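Local structure of homospermidine synthase (Legionella pneumophila subsp. pneumophila str. Philadelphia 1, 2PH5) at residues A239-G244 against W464-I469; Q262-L267 against E295-T300. The protein probably acts as a homospermidine synthase, a polyamine-forming transferase, and binds NAD in a Rossmann-type nucleotide-binding domain. One frame throughout, in Å; residues are numbered along the deposited sequence.

Contact 1 of 2, residues A239-G244 against W464-I469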
loop_
_atom_site.group_PDB
_atom_site.type_symbol
_atom_site.label_atom_id
_atom_site.label_comp_id
_atom_site.label_asym_id
_atom_site.label_seq_id
_atom_site.Cartn_x
_atom_site.Cartn_y
_atom_site.Cartn_z
ATOM N N ALA A 239 -5.999 5.869 -17.016
ATOM C CA ALA A 239 -6.614 4.553 -17.197
ATOM C C ALA A 239 -7.170 4.355 -18.614
ATOM O O ALA A 239 -7.949 5.179 -19.103
ATOM C CB ALA A 239 -7.727 4.355 -16.167
ATOM N N GLU A 240 -6.755 3.263 -19.262
ATOM C CA GLU A 240 -7.197 2.920 -20.620
ATOM C C GLU A 240 -8.076 1.674 -20.575
ATOM O O GLU A 240 -7.683 0.651 -20.010
ATOM C CB GLU A 240 -5.997 2.668 -21.536
ATOM C CG GLU A 240 -6.370 2.521 -23.008
ATOM C CD GLU A 240 -5.167 2.242 -23.889
ATOM O OE1 GLU A 240 -4.286 3.122 -24.001
ATOM O OE2 GLU A 240 -5.097 1.142 -24.468
ATOM N N ILE A 241 -9.256 1.751 -21.187
ATOM C CA ILE A 241 -10.200 0.640 -21.152
ATOM C C ILE A 241 -10.938 0.346 -22.460
ATOM O O ILE A 241 -11.451 1.256 -23.111
ATOM C CB ILE A 241 -11.267 0.904 -20.070
ATOM C CG1 ILE A 241 -10.601 1.359 -18.771
ATOM C CG2 ILE A 241 -12.092 -0.346 -19.836
ATOM C CD1 ILE A 241 -11.569 1.930 -17.756
ATOM N N GLY A 242 -10.991 -0.930 -22.834
ATOM C CA GLY A 242 -11.718 -1.319 -24.033
ATOM C C GLY A 242 -13.182 -1.339 -23.627
ATOM O O GLY A 242 -13.580 -2.136 -22.775
ATOM N N TRP A 243 -13.993 -0.459 -24.211
ATOM C CA TRP A 243 -15.402 -0.395 -23.840
ATOM C C TRP A 243 -16.266 -1.488 -24.464
ATOM O O TRP A 243 -16.427 -1.539 -25.680
ATOM C CB TRP A 243 -15.982 0.969 -24.192
ATOM C CG TRP A 243 -17.070 1.403 -23.253
ATOM C CD1 TRP A 243 -18.282 1.936 -23.590
ATOM C CD2 TRP A 243 -17.027 1.383 -21.820
ATOM N NE1 TRP A 243 -18.995 2.251 -22.457
ATOM C CE2 TRP A 243 -18.248 1.924 -21.357
ATOM C CE3 TRP A 243 -16.074 0.961 -20.880
ATOM C CZ2 TRP A 243 -18.543 2.055 -19.994
ATOM C CZ3 TRP A 243 -16.368 1.090 -19.527
ATOM C CH2 TRP A 243 -17.595 1.635 -19.098
ATOM N N GLY A 244 -16.821 -2.355 -23.623
ATOM C CA GLY A 244 -17.660 -3.427 -24.120
ATOM C C GLY A 244 -19.066 -2.955 -24.438
ATOM O O GLY A 244 -19.569 -2.026 -23.810
ATOM N N TRP A 464 -21.339 -8.129 -14.190
ATOM C CA TRP A 464 -20.210 -7.859 -15.059
ATOM C C TRP A 464 -20.149 -6.436 -15.593
ATOM O O TRP A 464 -19.447 -6.172 -16.562
ATOM C CB TRP A 464 -20.219 -8.858 -16.194
ATOM C CG TRP A 464 -20.268 -10.239 -15.679
ATOM C CD1 TRP A 464 -21.143 -11.213 -16.046
ATOM C CD2 TRP A 464 -19.382 -10.826 -14.717
ATOM N NE1 TRP A 464 -20.857 -12.381 -15.379
ATOM C CE2 TRP A 464 -19.780 -12.173 -14.557
ATOM C CE3 TRP A 464 -18.291 -10.348 -13.977
ATOM C CZ2 TRP A 464 -19.122 -13.056 -13.686
ATOM C CZ3 TRP A 464 -17.636 -11.224 -13.111
ATOM C CH2 TRP A 464 -18.057 -12.567 -12.975
ATOM N N GLN A 465 -20.875 -5.519 -14.962
ATOM C CA GLN A 465 -20.862 -4.121 -15.384
ATOM C C GLN A 465 -19.671 -3.406 -14.763
ATOM O O GLN A 465 -19.409 -3.556 -13.568
ATOM C CB GLN A 465 -22.144 -3.409 -14.938
ATOM C CG GLN A 465 -23.371 -3.788 -15.737
ATOM C CD GLN A 465 -23.424 -3.102 -17.081
ATOM O OE1 GLN A 465 -23.779 -3.711 -18.086
ATOM N NE2 GLN A 465 -23.091 -1.826 -17.105
ATOM N N PHE A 466 -18.964 -2.611 -15.559
ATOM C CA PHE A 466 -17.808 -1.883 -15.050
ATOM C C PHE A 466 -18.200 -1.081 -13.803
ATOM O O PHE A 466 -17.391 -0.868 -12.896
ATOM C CB PHE A 466 -17.239 -0.957 -16.129
ATOM C CG PHE A 466 -15.922 -0.331 -15.757
ATOM C CD1 PHE A 466 -15.811 1.049 -15.611
ATOM C CD2 PHE A 466 -14.791 -1.126 -15.532
ATOM C CE1 PHE A 466 -14.602 1.628 -15.246
ATOM C CE2 PHE A 466 -13.577 -0.553 -15.167
ATOM C CZ PHE A 466 -13.480 0.828 -15.022
ATOM N N PHE A 467 -19.458 -0.663 -13.755
ATOM C CA PHE A 467 -19.988 0.092 -12.627
ATOM C C PHE A 467 -19.767 -0.680 -11.308
ATOM O O PHE A 467 -19.558 -0.069 -10.258
ATOM C CB PHE A 467 -21.485 0.340 -12.862
ATOM C CG PHE A 467 -22.108 1.324 -11.917
ATOM C CD1 PHE A 467 -21.818 2.680 -12.004
ATOM C CD2 PHE A 467 -23.019 0.896 -10.964
ATOM C CE1 PHE A 467 -22.434 3.596 -11.154
ATOM C CE2 PHE A 467 -23.642 1.801 -10.108
ATOM C CZ PHE A 467 -23.349 3.155 -10.202
ATOM N N ASN A 468 -19.806 -2.014 -11.366
ATOM C CA ASN A 468 -19.605 -2.844 -10.170
ATOM C C ASN A 468 -18.142 -3.216 -9.932
ATOM O O ASN A 468 -17.720 -3.418 -8.792
ATOM C CB ASN A 468 -20.400 -4.156 -10.253
ATOM C CG ASN A 468 -21.892 -3.940 -10.369
ATOM O OD1 ASN A 468 -22.499 -3.216 -9.572
ATOM N ND2 ASN A 468 -22.501 -4.584 -11.360
ATOM N N ILE A 469 -17.373 -3.318 -11.009
ATOM C CA ILE A 469 -15.973 -3.702 -10.905
ATOM C C ILE A 469 -15.067 -2.580 -10.397
ATOM O O ILE A 469 -14.229 -2.804 -9.522
ATOM C CB ILE A 469 -15.476 -4.254 -12.258
ATOM C CG1 ILE A 469 -16.239 -5.554 -12.562
ATOM C CG2 ILE A 469 -13.966 -4.509 -12.213
ATOM C CD1 ILE A 469 -16.202 -5.999 -14.008
#

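Contact 2 of 2, residues Q262-L267 against E295-T300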
loop_
_atom_site.group_PDB
_atom_site.type_symbol
_atom_site.label_atom_id
_atom_site.label_comp_id
_atom_site.label_asym_id
_atom_site.label_seq_id
_atom_site.Cartn_x
_atom_site.Cartn_y
_atom_site.Cartn_z
ATOM N N GLN A 262 -11.563 4.035 -31.481
ATOM C CA GLN A 262 -13.010 4.042 -31.246
ATOM C C GLN A 262 -13.464 3.127 -30.103
ATOM O O GLN A 262 -14.451 3.414 -29.425
ATOM C CB GLN A 262 -13.752 3.658 -32.539
ATOM C CG GLN A 262 -13.397 2.263 -33.078
ATOM C CD GLN A 262 -14.266 1.824 -34.254
ATOM O OE1 GLN A 262 -14.263 2.450 -35.319
ATOM N NE2 GLN A 262 -15.014 0.743 -34.063
ATOM N N CYS A 263 -12.731 2.036 -29.892
ATOM C CA CYS A 263 -13.045 1.057 -28.851
ATOM C C CYS A 263 -12.593 1.449 -27.445
ATOM O O CYS A 263 -13.103 0.910 -26.463
ATOM C CB CYS A 263 -12.388 -0.275 -29.187
ATOM S SG CYS A 263 -10.584 -0.228 -28.978
ATOM N N ALA A 264 -11.638 2.371 -27.345
ATOM C CA ALA A 264 -11.106 2.769 -26.044
ATOM C C ALA A 264 -11.778 3.933 -25.338
ATOM O O ALA A 264 -12.292 4.870 -25.953
ATOM C CB ALA A 264 -9.610 3.047 -26.152
ATOM N N ILE A 265 -11.737 3.855 -24.019
ATOM C CA ILE A 265 -12.302 4.869 -23.164
ATOM C C ILE A 265 -11.192 5.193 -22.172
ATOM O O ILE A 265 -10.361 4.341 -21.855
ATOM C CB ILE A 265 -13.563 4.322 -22.450
ATOM C CG1 ILE A 265 -14.080 5.330 -21.434
ATOM C CG2 ILE A 265 -13.256 2.992 -21.771
ATOM C CD1 ILE A 265 -15.208 4.781 -20.586
ATOM N N TYR A 266 -11.143 6.432 -21.710
ATOM C CA TYR A 266 -10.106 6.805 -20.767
ATOM C C TYR A 266 -10.708 7.389 -19.514
ATOM O O TYR A 266 -11.879 7.756 -19.485
ATOM C CB TYR A 266 -9.133 7.800 -21.408
ATOM C CG TYR A 266 -8.382 7.211 -22.579
ATOM C CD1 TYR A 266 -9.011 7.027 -23.812
ATOM C CD2 TYR A 266 -7.069 6.759 -22.438
ATOM C CE1 TYR A 266 -8.360 6.401 -24.870
ATOM C CE2 TYR A 266 -6.410 6.130 -23.492
ATOM C CZ TYR A 266 -7.062 5.952 -24.700
ATOM O OH TYR A 266 -6.429 5.299 -25.726
ATOM N N LEU A 267 -9.900 7.439 -18.467
ATOM C CA LEU A 267 -10.320 7.982 -17.188
ATOM C C LEU A 267 -9.328 9.082 -16.829
ATOM O O LEU A 267 -8.144 8.981 -17.148
ATOM C CB LEU A 267 -10.313 6.875 -16.131
ATOM C CG LEU A 267 -11.642 6.256 -15.675
ATOM C CD1 LEU A 267 -12.544 5.944 -16.851
ATOM C CD2 LEU A 267 -11.348 5.003 -14.867
ATOM N N GLU A 295 -1.623 -3.961 -25.561
ATOM C CA GLU A 295 -2.520 -4.991 -26.068
ATOM C C GLU A 295 -3.983 -4.860 -25.634
ATOM O O GLU A 295 -4.744 -5.828 -25.711
ATOM C CB GLU A 295 -1.992 -6.380 -25.678
ATOM C CG GLU A 295 -1.708 -7.302 -26.869
ATOM C CD GLU A 295 -1.232 -8.689 -26.459
ATOM O OE1 GLU A 295 -1.041 -9.539 -27.355
ATOM O OE2 GLU A 295 -1.047 -8.934 -25.251
ATOM N N THR A 296 -4.378 -3.679 -25.169
ATOM C CA THR A 296 -5.762 -3.478 -24.758
ATOM C C THR A 296 -6.598 -3.167 -25.995
ATOM O O THR A 296 -7.638 -3.779 -26.223
ATOM C CB THR A 296 -5.909 -2.311 -23.755
ATOM O OG1 THR A 296 -5.126 -2.582 -22.589
ATOM C CG2 THR A 296 -7.362 -2.137 -23.350
ATOM N N ILE A 297 -6.127 -2.222 -26.800
ATOM C CA ILE A 297 -6.841 -1.837 -28.005
ATOM C C ILE A 297 -6.790 -2.925 -29.074
ATOM O O ILE A 297 -7.784 -3.197 -29.751
ATOM C CB ILE A 297 -6.267 -0.543 -28.586
ATOM C CG1 ILE A 297 -6.197 0.521 -27.489
ATOM C CG2 ILE A 297 -7.115 -0.080 -29.767
ATOM C CD1 ILE A 297 -7.467 0.664 -26.670
ATOM N N SER A 298 -5.624 -3.545 -29.218
ATOM C CA SER A 298 -5.442 -4.601 -30.201
ATOM C C SER A 298 -6.329 -5.810 -29.893
ATOM O O SER A 298 -6.925 -6.390 -30.798
ATOM C CB SER A 298 -3.972 -5.022 -30.254
ATOM O OG SER A 298 -3.525 -5.468 -28.985
ATOM N N LEU A 299 -6.426 -6.189 -28.624
ATOM C CA LEU A 299 -7.258 -7.329 -28.254
ATOM C C LEU A 299 -8.734 -7.009 -28.422
ATOM O O LEU A 299 -9.493 -7.818 -28.951
ATOM C CB LEU A 299 -7.000 -7.753 -26.804
ATOM C CG LEU A 299 -5.667 -8.450 -26.551
ATOM C CD1 LEU A 299 -5.499 -8.753 -25.069
ATOM C CD2 LEU A 299 -5.609 -9.725 -27.376
ATOM N N THR A 300 -9.138 -5.829 -27.967
ATOM C CA THR A 300 -10.534 -5.421 -28.069
ATOM C C THR A 300 -11.031 -5.491 -29.516
ATOM O O THR A 300 -12.059 -6.116 -29.791
ATOM C CB THR A 300 -10.735 -3.996 -27.520
ATOM O OG1 THR A 300 -10.370 -3.963 -26.137
ATOM C CG2 THR A 300 -12.184 -3.574 -27.658
#

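Contact 1 of 2, residues A239-G244 against W464-I469
Ile241 and Trp243 meet Phe466 where strand 238-242, an outermost strand of a three-stranded antiparallel sheet, is approached by the short helix 466-469 near the C-terminus. The aromatic part is an offset edge-to-face pair: the six-membered ring of Trp243 turns its edge toward the face of Phe466, with centroids 5.8 Å apart and planes at 80°. The closest packing is a methyl against the ring. Ile241 extends from the strand and Phe466 from the helix in opposite directions, and the methyl CD1 of Ile241 comes to 3.5 Å from Phe466 CZ, at the far end of the ring. Phe466 gains this reach because its CG lies anti to its backbone N (chi1 -171°), which carries the ring off the helix toward the sheet. Both residues are buried, and Val276 of strand 275-278 also touches Phe466.

The other side of the contact is looser. Trp243 follows the strand in a loop and is partly exposed; its CZ3 and CH2 touch Phe466 at van der Waals distance, while Trp250 makes a second edge-to-face pair with the same indole. No hydrogen bond crosses between the two segments, so the union is wholly apolar.

Polar bonds instead fix the start of the helix. Gln465 sits at its N-cap, and Gln465 O accepts from both Asn468 N, at 2.7 Å, and Ile469 N, at 3.3 Å. Phe466 N is bound to Glu247 OE2, and Trp464 O to His246 NE2, which ties the turn to the chain just beyond the strand. Within the ring pair, Trp243 CZ3 stands 4.0 Å from Phe466 CD1, which lies at the edge of the indole and in its plane.

Contact 2 of 2, residues Q262-L267 against E295-T300
Cys263 and Ile297 bury the most surface here, followed by Thr300. Cys263, just before strand 264-267, directs its side chain at helix 295-302 and meets two successive turns of it. With chi1 at 71°, SG sits between the backbone N and the carbonyl carbon and lies 3.6 Å from Ile297 CG2; Cys263 CB is equally close, 3.6 Å, to Thr300 CG2. The sulfur thus rests beside two methyl branches, one from each residue of an i, i+3 pair.

The other branch of Ile297 reaches along the strand: CD1 lies against Ala264 CB, modelled at 3.2 Å, which is shorter than methyl groups normally come, so the exact distance is doubtful. Thr300 keeps its methyl anti to the backbone N and toward Cys263, while its hydroxyl turns back to its own helix. Thr300 OG1 donates to Thr296 O at 2.7 Å, and Thr300 N reaches the same carbonyl from the opposite face of its plane, so the polar end is satisfied without crossing the contact. Arg314 of strand 311-322 touches both Cys263 and Thr300. This is helix-on-sheet packing within the saccharopine dehydrogenase C-terminal family region, with Ile297 about 10 Å, side chain to side chain, from the NAD-binding Pro160.

Contacts 1 and 2 are joined through one small antiparallel sheet, in which strands 238-242 and 264-267 are neighbours: Ile241 O lies 2.8 Å from Ile265 N, and Trp243 N 2.8 Å from Cys263 O, both probable hydrogen bonds. The alternation of strand 238-242 serves both, for Ile241 faces the C-terminal helix while Glu240 packs on Ile297 of helix 295-302. Contact 2 is the more interior, about 15 Å from the centre of the chain against 19 Å, and all its touching residues are buried; contact 1 has a partly exposed indole. Aromatic rings dominate contact 1, whereas contact 2 relies on methyl groups and a sulfur. Neither has a hydrogen bond across its segments.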